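Local coordinates for cytochrome C2 (Rhodobacter sphaeroides, PDB 1CXC), which carries electrons through a covalently bound heme c, donating them to the oxidised bacteriochlorophyll in the photosynthesis of purple bacteria, at residues N112-A115 with Y116-V120; K10-N13 with Q14-C18; Y41-V44 with G45-A48. All blocks are in the same frame, centred on the assembly; numbering follows the deposited sequence.

In the fold
Contact 1, on the C-terminal helix 107-120, touches both of the others, whereas contacts 2 and 3 stay about 7 Å apart at their nearest atoms, on opposite sides of the chain's centre. Toward residues 10-18 the helix presents Ile113, whose CG1 lies 3.8 Å from Ala11 CB, and Tyr116, whose CE2 is 3.9 Å from Phe12 CG. Toward residues 41-48 it sends Trp114, with CH2 3.9 Å from Val44 CG2. The heme ties the other two together chemically: contact 2 holds its two thioether cysteines, and contact 3 supplies an arginine to one propionate. The side chain of Ile113 also reaches the heme.

Contact 1 (N112-A115 with Y116-V120); sequences NIWA and YLQQV
The last two turns of the C-terminal helix 107-120, the helix that packs against the N-terminal helix in the cytochrome c fold, bring Trp114, Leu117 and Gln118 together on one flank. Three i to i+4 hydrogen bonds make the backbone ladder, from Tyr116 N to Asn112 O, from Leu117 N to Ile113 O and from Gln118 N to Trp114 O, each 3.0 Å. The next rung, Gln119 N to Ala115 O, is weak at 3.2 Å, while Tyr116 O accepts from both Gln119 N and Val120 N as the helix runs out.

Trp114 leaves the backbone pointing away from the following turn, but a chi1 of -178° lays the indole alongside Leu117 and Gln118. Trp114 CE3, on the six-membered ring, then lies 4.1 Å from Leu117 CD1, an oblique approach in which the two side chains cross at about a right angle. At the other end of the indole, Trp114 NE1 comes 3.8 Å from Gln118 CG, a methylene that also approaches the ring obliquely. Gln118 is bent at chi2, and its amide plane is turned 75° from the indole. Leu117 CD1 also meets Ile113 CG2 at 4.3 Å, continuing the apolar side of the helix. One face of the Tyr116 ring receives Val120 CG2, offset toward the rim.

Beyond these turns, Phe76 meets the Trp114 ring with planes at about 45° and also touches Ile113 and Leu117. Ala9 of helix 5-11 meets Tyr116.

The cohesion between side chains here is apolar, with three sound backbone bonds, and a weak fourth, tying the turns together. Ile113 and Leu117 thus give the helix a greasy inner side, and the methylene of Gln118 lets a polar residue border the indole through its aliphatic part, its amide turned steeply against the ring.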
ATOM      1  N   ASN A 112      10.715  -6.447   2.015  1.00 10.61           N
ATOM      2  CA  ASN A 112      10.883  -6.267   3.459  1.00 10.86           C
ATOM      3  C   ASN A 112       9.705  -5.542   4.076  1.00  8.73           C
ATOM      4  O   ASN A 112       9.248  -5.864   5.174  1.00 10.35           O
ATOM      5  CB  ASN A 112      12.158  -5.494   3.769  1.00 10.57           C
ATOM      6  CG  ASN A 112      13.421  -6.263   3.404  1.00 15.99           C
ATOM      7  OD1 ASN A 112      14.494  -5.669   3.185  1.00 18.97           O
ATOM      8  ND2 ASN A 112      13.341  -7.595   3.275  1.00 11.63           N
ATOM      9  N   ILE A 113       9.233  -4.510   3.408  1.00  8.49           N
ATOM     10  CA  ILE A 113       8.093  -3.765   3.883  1.00 10.18           C
ATOM     11  C   ILE A 113       6.847  -4.650   3.876  1.00 10.38           C
ATOM     12  O   ILE A 113       6.093  -4.660   4.846  1.00  8.89           O
ATOM     13  CB  ILE A 113       7.892  -2.518   3.009  1.00 11.03           C
ATOM     14  CG1 ILE A 113       8.964  -1.463   3.285  1.00 10.44           C
ATOM     15  CG2 ILE A 113       6.499  -1.947   3.249  1.00 13.28           C
ATOM     16  CD1 ILE A 113       8.883  -0.265   2.332  1.00  7.87           C
ATOM     17  N   TRP A 114       6.709  -5.571   2.911  1.00 11.60           N
ATOM     18  CA  TRP A 114       5.543  -6.444   2.935  1.00 11.20           C
ATOM     19  C   TRP A 114       5.636  -7.384   4.134  1.00 10.19           C
ATOM     20  O   TRP A 114       4.647  -7.652   4.817  1.00  8.97           O
ATOM     21  CB  TRP A 114       5.451  -7.267   1.642  1.00  8.87           C
ATOM     22  CG  TRP A 114       4.185  -8.154   1.633  1.00  8.96           C
ATOM     23  CD1 TRP A 114       4.266  -9.506   1.840  1.00 10.96           C
ATOM     24  CD2 TRP A 114       2.892  -7.724   1.500  1.00 10.01           C
ATOM     25  NE1 TRP A 114       3.014  -9.954   1.817  1.00 10.88           N
ATOM     26  CE2 TRP A 114       2.167  -8.914   1.638  1.00 12.14           C
ATOM     27  CE3 TRP A 114       2.244  -6.520   1.306  1.00 12.77           C
ATOM     28  CZ2 TRP A 114       0.774  -8.906   1.592  1.00 11.81           C
ATOM     29  CZ3 TRP A 114       0.855  -6.516   1.249  1.00 13.76           C
ATOM     30  CH2 TRP A 114       0.125  -7.694   1.388  1.00 14.36           C
ATOM     31  N   ALA A 115       6.829  -7.883   4.454  1.00  7.55           N
ATOM     32  CA  ALA A 115       6.962  -8.767   5.592  1.00  8.98           C
ATOM     33  C   ALA A 115       6.654  -8.039   6.905  1.00  9.47           C
ATOM     34  O   ALA A 115       6.056  -8.600   7.835  1.00  9.16           O
ATOM     35  CB  ALA A 115       8.387  -9.314   5.647  1.00  9.77           C
ATOM     36  N   TYR A 116       6.978  -6.743   6.959  1.00 10.47           N
ATOM     37  CA  TYR A 116       6.703  -5.929   8.132  1.00  9.34           C
ATOM     38  C   TYR A 116       5.189  -5.735   8.273  1.00  7.89           C
ATOM     39  O   TYR A 116       4.602  -5.942   9.331  1.00 10.06           O
ATOM     40  CB  TYR A 116       7.432  -4.587   7.947  1.00  9.66           C
ATOM     41  CG  TYR A 116       7.022  -3.476   8.903  1.00 12.78           C
ATOM     42  CD1 TYR A 116       7.164  -3.661  10.270  1.00 14.38           C
ATOM     43  CD2 TYR A 116       6.502  -2.303   8.406  1.00 13.47           C
ATOM     44  CE1 TYR A 116       6.781  -2.670  11.162  1.00 16.29           C
ATOM     45  CE2 TYR A 116       6.116  -1.312   9.283  1.00 17.46           C
ATOM     46  CZ  TYR A 116       6.257  -1.500  10.653  1.00 18.59           C
ATOM     47  OH  TYR A 116       5.850  -0.509  11.537  1.00 19.93           O
ATOM     48  N   LEU A 117       4.479  -5.590   7.169  1.00 11.65           N
ATOM     49  CA  LEU A 117       3.031  -5.411   7.219  1.00 11.69           C
ATOM     50  C   LEU A 117       2.331  -6.697   7.616  1.00 11.58           C
ATOM     51  O   LEU A 117       1.259  -6.674   8.198  1.00 11.80           O
ATOM     52  CB  LEU A 117       2.501  -4.940   5.868  1.00 10.13           C
ATOM     53  CG  LEU A 117       2.989  -3.588   5.388  1.00  9.98           C
ATOM     54  CD1 LEU A 117       2.508  -3.356   3.968  1.00 12.71           C
ATOM     55  CD2 LEU A 117       2.534  -2.492   6.333  1.00 11.72           C
ATOM     56  N   GLN A 118       2.873  -7.843   7.237  1.00 13.63           N
ATOM     57  CA  GLN A 118       2.289  -9.096   7.645  1.00 13.90           C
ATOM     58  C   GLN A 118       2.509  -9.281   9.139  1.00 16.81           C
ATOM     59  O   GLN A 118       1.935 -10.179   9.756  1.00 18.06           O
ATOM     60  CB  GLN A 118       2.928 -10.240   6.875  1.00 12.22           C
ATOM     61  CG  GLN A 118       2.304 -10.387   5.501  1.00 15.29           C
ATOM     62  CD  GLN A 118       1.026 -11.233   5.541  1.00 16.47           C
ATOM     63  OE1 GLN A 118       0.701 -11.938   4.602  1.00 19.64           O
ATOM     64  NE2 GLN A 118       0.259 -11.222   6.619  1.00 12.36           N
ATOM     65  N   GLN A 119       3.432  -8.523   9.745  1.00 18.08           N
ATOM     66  CA  GLN A 119       3.638  -8.650  11.174  1.00 20.23           C
ATOM     67  C   GLN A 119       2.804  -7.668  11.950  1.00 19.85           C
ATOM     68  O   GLN A 119       2.164  -8.028  12.913  1.00 18.93           O
ATOM     69  CB  GLN A 119       5.068  -8.349  11.593  1.00 26.61           C
ATOM     70  CG  GLN A 119       6.091  -9.284  10.994  1.00 37.65           C
ATOM     71  CD  GLN A 119       5.867 -10.712  11.424  1.00 43.40           C
ATOM     72  OE1 GLN A 119       5.610 -10.999  12.589  1.00 47.98           O
ATOM     73  NE2 GLN A 119       5.906 -11.641  10.475  1.00 50.84           N
ATOM     74  N   VAL A 120       2.563  -6.479  11.445  1.00 18.13           N
ATOM     75  CA  VAL A 120       1.830  -5.530  12.246  1.00 18.01           C
ATOM     76  C   VAL A 120       0.508  -5.029  11.679  1.00 18.85           C
ATOM     77  O   VAL A 120      -0.175  -4.231  12.331  1.00 19.31           O
ATOM     78  CB  VAL A 120       2.718  -4.283  12.502  1.00 16.82           C
ATOM     79  CG1 VAL A 120       4.006  -4.625  13.216  1.00 17.38           C
ATOM     80  CG2 VAL A 120       3.021  -3.557  11.200  1.00 14.22           C
TER

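Contact 2 (K10-N13 with Q14-C18); sequences KAFN and QCQTC. With HEC (heme c), chain B.
Phe12 O is gripped by two backbone donors from the next turn, Cys15 N at 2.9 Å and Gln16 N at 3.4 Å, both weak bonds. Gln16 N has a better partner in Asn13 O at 3.1 Å, although it sits well above that carbonyl's plane. With one acceptor serving two donors and Gln16 N reaching two acceptors, the chain turns tightly where the helix leads into the heme-binding loop.

The side chains follow the same turn. A chi1 of -170° sets the Phe12 ring beside its own carbonyl carbon and over against Cys15, whose CB rests over one face, 4.0 Å from the centroid, as a CH-pi contact offset toward the rim. Cys15 SG makes an oblique sulfur-aromatic contact, 3.6 Å from Phe12 CD1. Gln16, extended beyond CG, crosses the ring at about a right angle and brings its CG methylene to 3.9 Å from Phe12 CE2. The side chains of Gln16 and Asn13 lie side by side, pointing the same way, with their amide planes turned 69° apart.

Gln14 touches Asp109 of helix 107-120, and Leu40 touches Phe12. The two sulfurs fix the loop to the heme: Cys15 SG is bonded to heme CAB and Cys18 SG to heme CAC, each at 2.0 Å. Two thioethers in the sequence Cys-Gln-Thr-Cys, followed by the predicted iron ligand His19, form the CXXCH heme-attachment motif of c-type cytochromes.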
ATOM      1  N   LYS A  10      12.231  -0.209   9.139  1.00 15.99           N
ATOM      2  CA  LYS A  10      13.074   0.937   8.835  1.00 15.74           C
ATOM      3  C   LYS A  10      12.766   1.490   7.469  1.00 14.92           C
ATOM      4  O   LYS A  10      12.789   2.692   7.223  1.00 15.82           O
ATOM      5  CB  LYS A  10      14.532   0.533   8.838  1.00 17.47           C
ATOM      6  CG  LYS A  10      15.457   1.730   8.648  1.00 22.28           C
ATOM      7  CD  LYS A  10      16.906   1.250   8.632  1.00 28.27           C
ATOM      8  CE  LYS A  10      17.867   2.406   8.880  1.00 27.98           C
ATOM      9  N   ALA A  11      12.624   0.615   6.485  1.00 14.06           N
ATOM     10  CA  ALA A  11      12.337   1.080   5.142  1.00 14.54           C
ATOM     11  C   ALA A  11      10.976   1.763   5.020  1.00 14.49           C
ATOM     12  O   ALA A  11      10.804   2.677   4.211  1.00 15.61           O
ATOM     13  CB  ALA A  11      12.376  -0.128   4.211  1.00 14.35           C
ATOM     14  N   PHE A  12      10.085   1.502   5.979  1.00 13.23           N
ATOM     15  CA  PHE A  12       8.750   2.092   5.984  1.00 13.64           C
ATOM     16  C   PHE A  12       8.759   3.578   6.362  1.00 14.67           C
ATOM     17  O   PHE A  12       7.802   4.324   6.137  1.00 11.61           O
ATOM     18  CB  PHE A  12       7.850   1.305   6.938  1.00 13.67           C
ATOM     19  CG  PHE A  12       6.380   1.682   6.843  1.00 13.39           C
ATOM     20  CD1 PHE A  12       5.660   1.344   5.710  1.00 13.19           C
ATOM     21  CD2 PHE A  12       5.809   2.462   7.822  1.00 13.62           C
ATOM     22  CE1 PHE A  12       4.370   1.811   5.553  1.00 14.27           C
ATOM     23  CE2 PHE A  12       4.523   2.936   7.663  1.00 16.54           C
ATOM     24  CZ  PHE A  12       3.802   2.614   6.527  1.00 16.56           C
ATOM     25  N   ASN A  13       9.875   4.089   6.881  1.00 18.21           N
ATOM     26  CA  ASN A  13       9.901   5.501   7.210  1.00 19.50           C
ATOM     27  C   ASN A  13       9.641   6.305   5.972  1.00 17.64           C
ATOM     28  O   ASN A  13       9.110   7.390   6.065  1.00 18.35           O
ATOM     29  CB  ASN A  13      11.255   5.948   7.726  1.00 23.21           C
ATOM     30  CG  ASN A  13      11.713   5.258   8.995  1.00 27.01           C
ATOM     31  OD1 ASN A  13      12.901   4.960   9.138  1.00 30.55           O
ATOM     32  ND2 ASN A  13      10.815   4.991   9.948  1.00 29.14           N
ATOM     33  N   GLN A  14      10.124   5.871   4.808  1.00 17.89           N
ATOM     34  CA  GLN A  14       9.895   6.644   3.592  1.00 19.86           C
ATOM     35  C   GLN A  14       8.418   6.853   3.305  1.00 19.50           C
ATOM     36  O   GLN A  14       8.036   7.761   2.568  1.00 21.85           O
ATOM     37  CB  GLN A  14      10.470   5.970   2.361  1.00 24.05           C
ATOM     38  CG  GLN A  14      11.379   4.781   2.606  1.00 33.25           C
ATOM     39  CD  GLN A  14      12.210   4.441   1.374  1.00 36.29           C
ATOM     40  OE1 GLN A  14      12.348   5.246   0.451  1.00 37.56           O
ATOM     41  NE2 GLN A  14      12.788   3.244   1.325  1.00 37.45           N
ATOM     42  N   CYS A  15       7.620   5.848   3.618  1.00 15.13           N
ATOM     43  CA  CYS A  15       6.190   5.901   3.385  1.00 14.22           C
ATOM     44  C   CYS A  15       5.445   6.802   4.356  1.00 13.72           C
ATOM     45  O   CYS A  15       4.358   7.265   4.038  1.00 11.68           O
ATOM     46  CB  CYS A  15       5.602   4.496   3.542  1.00 11.06           C
ATOM     47  SG  CYS A  15       6.552   3.163   2.783  1.00 12.20           S
ATOM     48  N   GLN A  16       6.054   7.148   5.504  1.00 13.37           N
ATOM     49  CA  GLN A  16       5.364   7.941   6.497  1.00 15.02           C
ATOM     50  C   GLN A  16       5.113   9.386   6.098  1.00 14.76           C
ATOM     51  O   GLN A  16       4.434  10.128   6.799  1.00 16.25           O
ATOM     52  CB  GLN A  16       6.115   7.834   7.818  1.00 18.14           C
ATOM     53  CG  GLN A  16       5.940   6.454   8.416  1.00 21.76           C
ATOM     54  CD  GLN A  16       6.623   6.286   9.765  1.00 27.73           C
ATOM     55  OE1 GLN A  16       7.244   5.262  10.055  1.00 29.61           O
ATOM     56  NE2 GLN A  16       6.524   7.274  10.642  1.00 26.30           N
ATOM     57  N   THR A  17       5.693   9.823   4.987  1.00 15.54           N
ATOM     58  CA  THR A  17       5.445  11.151   4.495  1.00 15.98           C
ATOM     59  C   THR A  17       3.990  11.259   4.086  1.00 15.59           C
ATOM     60  O   THR A  17       3.385  12.336   4.085  1.00 13.82           O
ATOM     61  CB  THR A  17       6.266  11.364   3.239  1.00 17.17           C
ATOM     62  OG1 THR A  17       7.601  11.195   3.644  1.00 22.20           O
ATOM     63  CG2 THR A  17       6.063  12.743   2.667  1.00 20.61           C
ATOM     64  N   CYS A  18       3.347  10.107   3.813  1.00 13.09           N
ATOM     65  CA  CYS A  18       1.960  10.130   3.329  1.00 13.19           C
ATOM     66  C   CYS A  18       1.042   9.107   3.982  1.00 12.27           C
ATOM     67  O   CYS A  18      -0.166   9.265   3.981  1.00 13.14           O
ATOM     68  CB  CYS A  18       1.947   9.831   1.821  1.00 10.36           C
ATOM     69  SG  CYS A  18       2.814  11.060   0.836  1.00 11.34           S
TER
HETATM   70 FE   HEC B 125       1.182   4.982  -0.988  1.00 12.12          FE
HETATM   71  CHA HEC B 125      -1.960   4.215  -1.978  1.00 10.23           C
HETATM   72  CHB HEC B 125       1.750   1.722  -0.183  1.00  9.29           C
HETATM   73  CHC HEC B 125       4.421   5.744  -0.162  1.00 11.47           C
HETATM   74  CHD HEC B 125       0.553   8.309  -1.486  1.00 10.59           C
HETATM   75  NA  HEC B 125       0.140   3.308  -1.094  1.00  7.33           N
HETATM   76  C1A HEC B 125      -1.162   3.168  -1.549  1.00  9.03           C
HETATM   77  C2A HEC B 125      -1.579   1.777  -1.506  1.00  9.51           C
HETATM   78  C3A HEC B 125      -0.530   1.066  -1.029  1.00  7.83           C
HETATM   79  C4A HEC B 125       0.518   2.031  -0.745  1.00  8.84           C
HETATM   80  CMA HEC B 125      -0.457  -0.451  -0.931  1.00  8.08           C
HETATM   81  CAA HEC B 125      -2.955   1.216  -1.837  1.00 11.47           C
HETATM   82  CBA HEC B 125      -3.753   0.990  -0.563  1.00 12.62           C
HETATM   83  CGA HEC B 125      -5.248   0.780  -0.743  1.00  9.44           C
HETATM   84  O1A HEC B 125      -6.000   1.300   0.055  1.00 10.67           O
HETATM   85  O2A HEC B 125      -5.644   0.266  -1.784  1.00 14.06           O
HETATM   86  NB  HEC B 125       2.739   3.960  -0.342  1.00 11.38           N
HETATM   87  C1B HEC B 125       2.776   2.621   0.020  1.00 10.87           C
HETATM   88  C2B HEC B 125       4.076   2.261   0.562  1.00 12.48           C
HETATM   89  C3B HEC B 125       4.876   3.371   0.503  1.00 12.97           C
HETATM   90  C4B HEC B 125       4.027   4.423  -0.047  1.00 11.64           C
HETATM   91  CMB HEC B 125       4.465   0.876   1.094  1.00 11.48           C
HETATM   92  CAB HEC B 125       6.259   3.443   0.835  1.00  8.25           C
HETATM   93  CBB HEC B 125       7.286   2.688   0.102  1.00 10.12           C
HETATM   94  NC  HEC B 125       2.255   6.654  -0.896  1.00 10.26           N
HETATM   95  C1C HEC B 125       3.596   6.781  -0.546  1.00 11.50           C
HETATM   96  C2C HEC B 125       3.990   8.175  -0.500  1.00 10.86           C
HETATM   97  C3C HEC B 125       2.906   8.895  -0.871  1.00 12.39           C
HETATM   98  C4C HEC B 125       1.832   7.949  -1.100  1.00 11.21           C
HETATM   99  CMC HEC B 125       5.289   8.717   0.077  1.00 10.87           C
HETATM  100  CAC HEC B 125       2.816  10.280  -0.967  1.00 11.81           C
HETATM  101  CBC HEC B 125       3.705  11.073  -1.804  1.00 14.61           C
HETATM  102  ND  HEC B 125      -0.361   6.026  -1.576  1.00 11.95           N
HETATM  103  C1D HEC B 125      -0.473   7.408  -1.723  1.00 11.61           C
HETATM  104  C2D HEC B 125      -1.767   7.775  -2.254  1.00 11.94           C
HETATM  105  C3D HEC B 125      -2.450   6.627  -2.459  1.00 11.04           C
HETATM  106  C4D HEC B 125      -1.588   5.550  -2.010  1.00 11.24           C
HETATM  107  CMD HEC B 125      -2.260   9.187  -2.567  1.00  9.92           C
HETATM  108  CAD HEC B 125      -3.719   6.480  -3.285  1.00 12.69           C
HETATM  109  CBD HEC B 125      -3.410   5.940  -4.680  1.00 15.01           C
HETATM  110  CGD HEC B 125      -4.477   6.249  -5.740  1.00 17.08           C
HETATM  111  O1D HEC B 125      -4.194   6.075  -6.916  1.00 17.28           O
HETATM  112  O2D HEC B 125      -5.645   6.313  -5.391  1.00 16.67           O

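Contact 3 (Y41-V44 with G45-A48); sequences YGVV and GRTA. With HEC (heme c), chain B.
Arg46 folds its guanidinium back over the backbone of Val43 and offers its edge to two oxygens. In that plane Arg46 NH1 donates a hydrogen bond of 3.1 Å to O1A of the heme propionate, with an N-H...O angle of 136°. Tyr41 O also lies at the edge, 2.8 Å from Arg46 NH2. One face of the group is met by Val43 CA, 3.7 Å above the plane and offset toward the rim, while the methyl CG1 of Val43 comes 3.7 Å from Arg46 NH1. Arg46 already leaves the backbone pointing toward 41-44, and bends at chi2 and chi3 (-90°) then lay the guanidinium beside Val43.

The next layer is the turn itself. Residues Val43 to Arg46 make a type II beta turn, closed by Arg46 N to Val43 O at 3.1 Å, a nearly straight bond at the hydrogen (165°). Gly45 takes the positive phi of its third position, where a CB would run into Val44 O. Gly42 also has positive phi, and its carbonyl O lies 3.4 Å from Arg46 CB.

Further out, Asn39 O accepts a hydrogen bond from Arg46 NH2, and backbone bonds from Gly45 and Arg46 to Trp71 hold the second arm of the turn. Val44 packs on Gln118 of helix 107-120. A leucine in place of Arg46 would probably leave propionate oxygen O1A without this donor and Asn39 O without its NH2 partner.

Arg46 is buried, so its positive charge lies inside the protein beside a carboxylate. That closeness would be expected to favour the ionised propionate, while the backbone carbonyl of Asn39 and the backbone of Val43 against one face probably help to fix the rotation of the guanidinium.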
ATOM      1  N   TYR A  41      -3.097   0.052   7.931  1.00 10.20           N
ATOM      2  CA  TYR A  41      -3.485  -1.009   8.845  1.00 11.48           C
ATOM      3  C   TYR A  41      -4.634  -1.790   8.212  1.00 11.35           C
ATOM      4  O   TYR A  41      -5.590  -1.213   7.700  1.00 12.29           O
ATOM      5  CB  TYR A  41      -3.971  -0.440  10.174  1.00 11.52           C
ATOM      6  CG  TYR A  41      -4.403  -1.533  11.149  1.00 12.21           C
ATOM      7  CD1 TYR A  41      -3.457  -2.247  11.848  1.00 12.49           C
ATOM      8  CD2 TYR A  41      -5.742  -1.887  11.238  1.00 13.50           C
ATOM      9  CE1 TYR A  41      -3.832  -3.327  12.609  1.00 14.77           C
ATOM     10  CE2 TYR A  41      -6.117  -2.972  11.993  1.00 14.86           C
ATOM     11  CZ  TYR A  41      -5.157  -3.682  12.662  1.00 14.49           C
ATOM     12  OH  TYR A  41      -5.531  -4.777  13.406  1.00 18.93           O
ATOM     13  N   GLY A  42      -4.475  -3.112   8.094  1.00 12.02           N
ATOM     14  CA  GLY A  42      -5.496  -3.952   7.469  1.00 11.47           C
ATOM     15  C   GLY A  42      -5.343  -4.042   5.947  1.00 12.14           C
ATOM     16  O   GLY A  42      -6.283  -4.459   5.271  1.00 12.25           O
ATOM     17  N   VAL A  43      -4.243  -3.560   5.342  1.00 11.20           N
ATOM     18  CA  VAL A  43      -4.117  -3.650   3.884  1.00 12.73           C
ATOM     19  C   VAL A  43      -4.032  -5.087   3.431  1.00 14.45           C
ATOM     20  O   VAL A  43      -4.103  -5.296   2.231  1.00 14.89           O
ATOM     21  CB  VAL A  43      -2.851  -3.101   3.190  1.00 16.87           C
ATOM     22  CG1 VAL A  43      -3.165  -1.989   2.206  1.00 15.71           C
ATOM     23  CG2 VAL A  43      -1.719  -2.874   4.151  1.00 16.08           C
ATOM     24  N   VAL A  44      -3.319  -5.912   4.189  1.00 15.41           N
ATOM     25  CA  VAL A  44      -3.129  -7.299   3.790  1.00 14.66           C
ATOM     26  C   VAL A  44      -4.424  -7.995   3.423  1.00 12.96           C
ATOM     27  O   VAL A  44      -5.310  -8.153   4.251  1.00 15.08           O
ATOM     28  CB  VAL A  44      -2.382  -8.066   4.894  1.00 13.52           C
ATOM     29  CG1 VAL A  44      -2.207  -9.519   4.476  1.00 15.33           C
ATOM     30  CG2 VAL A  44      -1.004  -7.449   5.128  1.00 13.87           C
ATOM     31  N   GLY A  45      -4.592  -8.331   2.135  1.00 14.54           N
ATOM     32  CA  GLY A  45      -5.813  -8.975   1.698  1.00 13.12           C
ATOM     33  C   GLY A  45      -6.963  -8.005   1.498  1.00 14.88           C
ATOM     34  O   GLY A  45      -8.017  -8.379   1.000  1.00 15.10           O
ATOM     35  N   ARG A  46      -6.714  -6.702   1.510  1.00 13.26           N
ATOM     36  CA  ARG A  46      -7.787  -5.757   1.317  1.00 13.01           C
ATOM     37  C   ARG A  46      -7.992  -5.430  -0.158  1.00 14.50           C
ATOM     38  O   ARG A  46      -7.048  -5.256  -0.939  1.00 12.38           O
ATOM     39  CB  ARG A  46      -7.427  -4.484   2.093  1.00 12.93           C
ATOM     40  CG  ARG A  46      -8.492  -3.396   2.237  1.00 13.43           C
ATOM     41  CD  ARG A  46      -7.803  -2.018   2.234  1.00 19.13           C
ATOM     42  NE  ARG A  46      -7.446  -1.598   3.555  1.00 19.35           N
ATOM     43  CZ  ARG A  46      -6.436  -0.759   3.823  1.00 16.25           C
ATOM     44  NH1 ARG A  46      -6.049   0.226   3.013  1.00 10.72           N
ATOM     45  NH2 ARG A  46      -6.268  -0.541   5.097  1.00 15.69           N
ATOM     46  N   THR A  47      -9.264  -5.267  -0.555  1.00 14.48           N
ATOM     47  CA  THR A  47      -9.574  -4.889  -1.926  1.00 13.48           C
ATOM     48  C   THR A  47      -9.085  -3.482  -2.151  1.00 14.00           C
ATOM     49  O   THR A  47      -9.288  -2.593  -1.309  1.00 13.47           O
ATOM     50  CB  THR A  47     -11.070  -4.899  -2.176  1.00 13.81           C
ATOM     51  OG1 THR A  47     -11.445  -6.226  -1.905  1.00 14.43           O
ATOM     52  CG2 THR A  47     -11.412  -4.510  -3.609  1.00 12.92           C
ATOM     53  N   ALA A  48      -8.390  -3.283  -3.255  1.00 14.31           N
ATOM     54  CA  ALA A  48      -7.826  -1.986  -3.552  1.00 14.91           C
ATOM     55  C   ALA A  48      -8.873  -0.897  -3.691  1.00 15.82           C
ATOM     56  O   ALA A  48      -9.974  -1.143  -4.181  1.00 16.97           O
ATOM     57  CB  ALA A  48      -7.045  -2.095  -4.857  1.00 12.79           C
TER
HETATM   58 FE   HEC B 125       1.182   4.982  -0.988  1.00 12.12          FE
HETATM   59  CHA HEC B 125      -1.960   4.215  -1.978  1.00 10.23           C
HETATM   60  CHB HEC B 125       1.750   1.722  -0.183  1.00  9.29           C
HETATM   61  CHC HEC B 125       4.421   5.744  -0.162  1.00 11.47           C
HETATM   62  CHD HEC B 125       0.553   8.309  -1.486  1.00 10.59           C
HETATM   63  NA  HEC B 125       0.140   3.308  -1.094  1.00  7.33           N
HETATM   64  C1A HEC B 125      -1.162   3.168  -1.549  1.00  9.03           C
HETATM   65  C2A HEC B 125      -1.579   1.777  -1.506  1.00  9.51           C
HETATM   66  C3A HEC B 125      -0.530   1.066  -1.029  1.00  7.83           C
HETATM   67  C4A HEC B 125       0.518   2.031  -0.745  1.00  8.84           C
HETATM   68  CMA HEC B 125      -0.457  -0.451  -0.931  1.00  8.08           C
HETATM   69  CAA HEC B 125      -2.955   1.216  -1.837  1.00 11.47           C
HETATM   70  CBA HEC B 125      -3.753   0.990  -0.563  1.00 12.62           C
HETATM   71  CGA HEC B 125      -5.248   0.780  -0.743  1.00  9.44           C
HETATM   72  O1A HEC B 125      -6.000   1.300   0.055  1.00 10.67           O
HETATM   73  O2A HEC B 125      -5.644   0.266  -1.784  1.00 14.06           O
HETATM   74  NB  HEC B 125       2.739   3.960  -0.342  1.00 11.38           N
HETATM   75  C1B HEC B 125       2.776   2.621   0.020  1.00 10.87           C
HETATM   76  C2B HEC B 125       4.076   2.261   0.562  1.00 12.48           C
HETATM   77  C3B HEC B 125       4.876   3.371   0.503  1.00 12.97           C
HETATM   78  C4B HEC B 125       4.027   4.423  -0.047  1.00 11.64           C
HETATM   79  CMB HEC B 125       4.465   0.876   1.094  1.00 11.48           C
HETATM   80  CAB HEC B 125       6.259   3.443   0.835  1.00  8.25           C
HETATM   81  CBB HEC B 125       7.286   2.688   0.102  1.00 10.12           C
HETATM   82  NC  HEC B 125       2.255   6.654  -0.896  1.00 10.26           N
HETATM   83  C1C HEC B 125       3.596   6.781  -0.546  1.00 11.50           C
HETATM   84  C2C HEC B 125       3.990   8.175  -0.500  1.00 10.86           C
HETATM   85  C3C HEC B 125       2.906   8.895  -0.871  1.00 12.39           C
HETATM   86  C4C HEC B 125       1.832   7.949  -1.100  1.00 11.21           C
HETATM   87  CMC HEC B 125       5.289   8.717   0.077  1.00 10.87           C
HETATM   88  CAC HEC B 125       2.816  10.280  -0.967  1.00 11.81           C
HETATM   89  CBC HEC B 125       3.705  11.073  -1.804  1.00 14.61           C
HETATM   90  ND  HEC B 125      -0.361   6.026  -1.576  1.00 11.95           N
HETATM   91  C1D HEC B 125      -0.473   7.408  -1.723  1.00 11.61           C
HETATM   92  C2D HEC B 125      -1.767   7.775  -2.254  1.00 11.94           C
HETATM   93  C3D HEC B 125      -2.450   6.627  -2.459  1.00 11.04           C
HETATM   94  C4D HEC B 125      -1.588   5.550  -2.010  1.00 11.24           C
HETATM   95  CMD HEC B 125      -2.260   9.187  -2.567  1.00  9.92           C
HETATM   96  CAD HEC B 125      -3.719   6.480  -3.285  1.00 12.69           C
HETATM   97  CBD HEC B 125      -3.410   5.940  -4.680  1.00 15.01           C
HETATM   98  CGD HEC B 125      -4.477   6.249  -5.740  1.00 17.08           C
HETATM   99  O1D HEC B 125      -4.194   6.075  -6.916  1.00 17.28           O
HETATM  100  O2D HEC B 125      -5.645   6.313  -5.391  1.00 16.67           O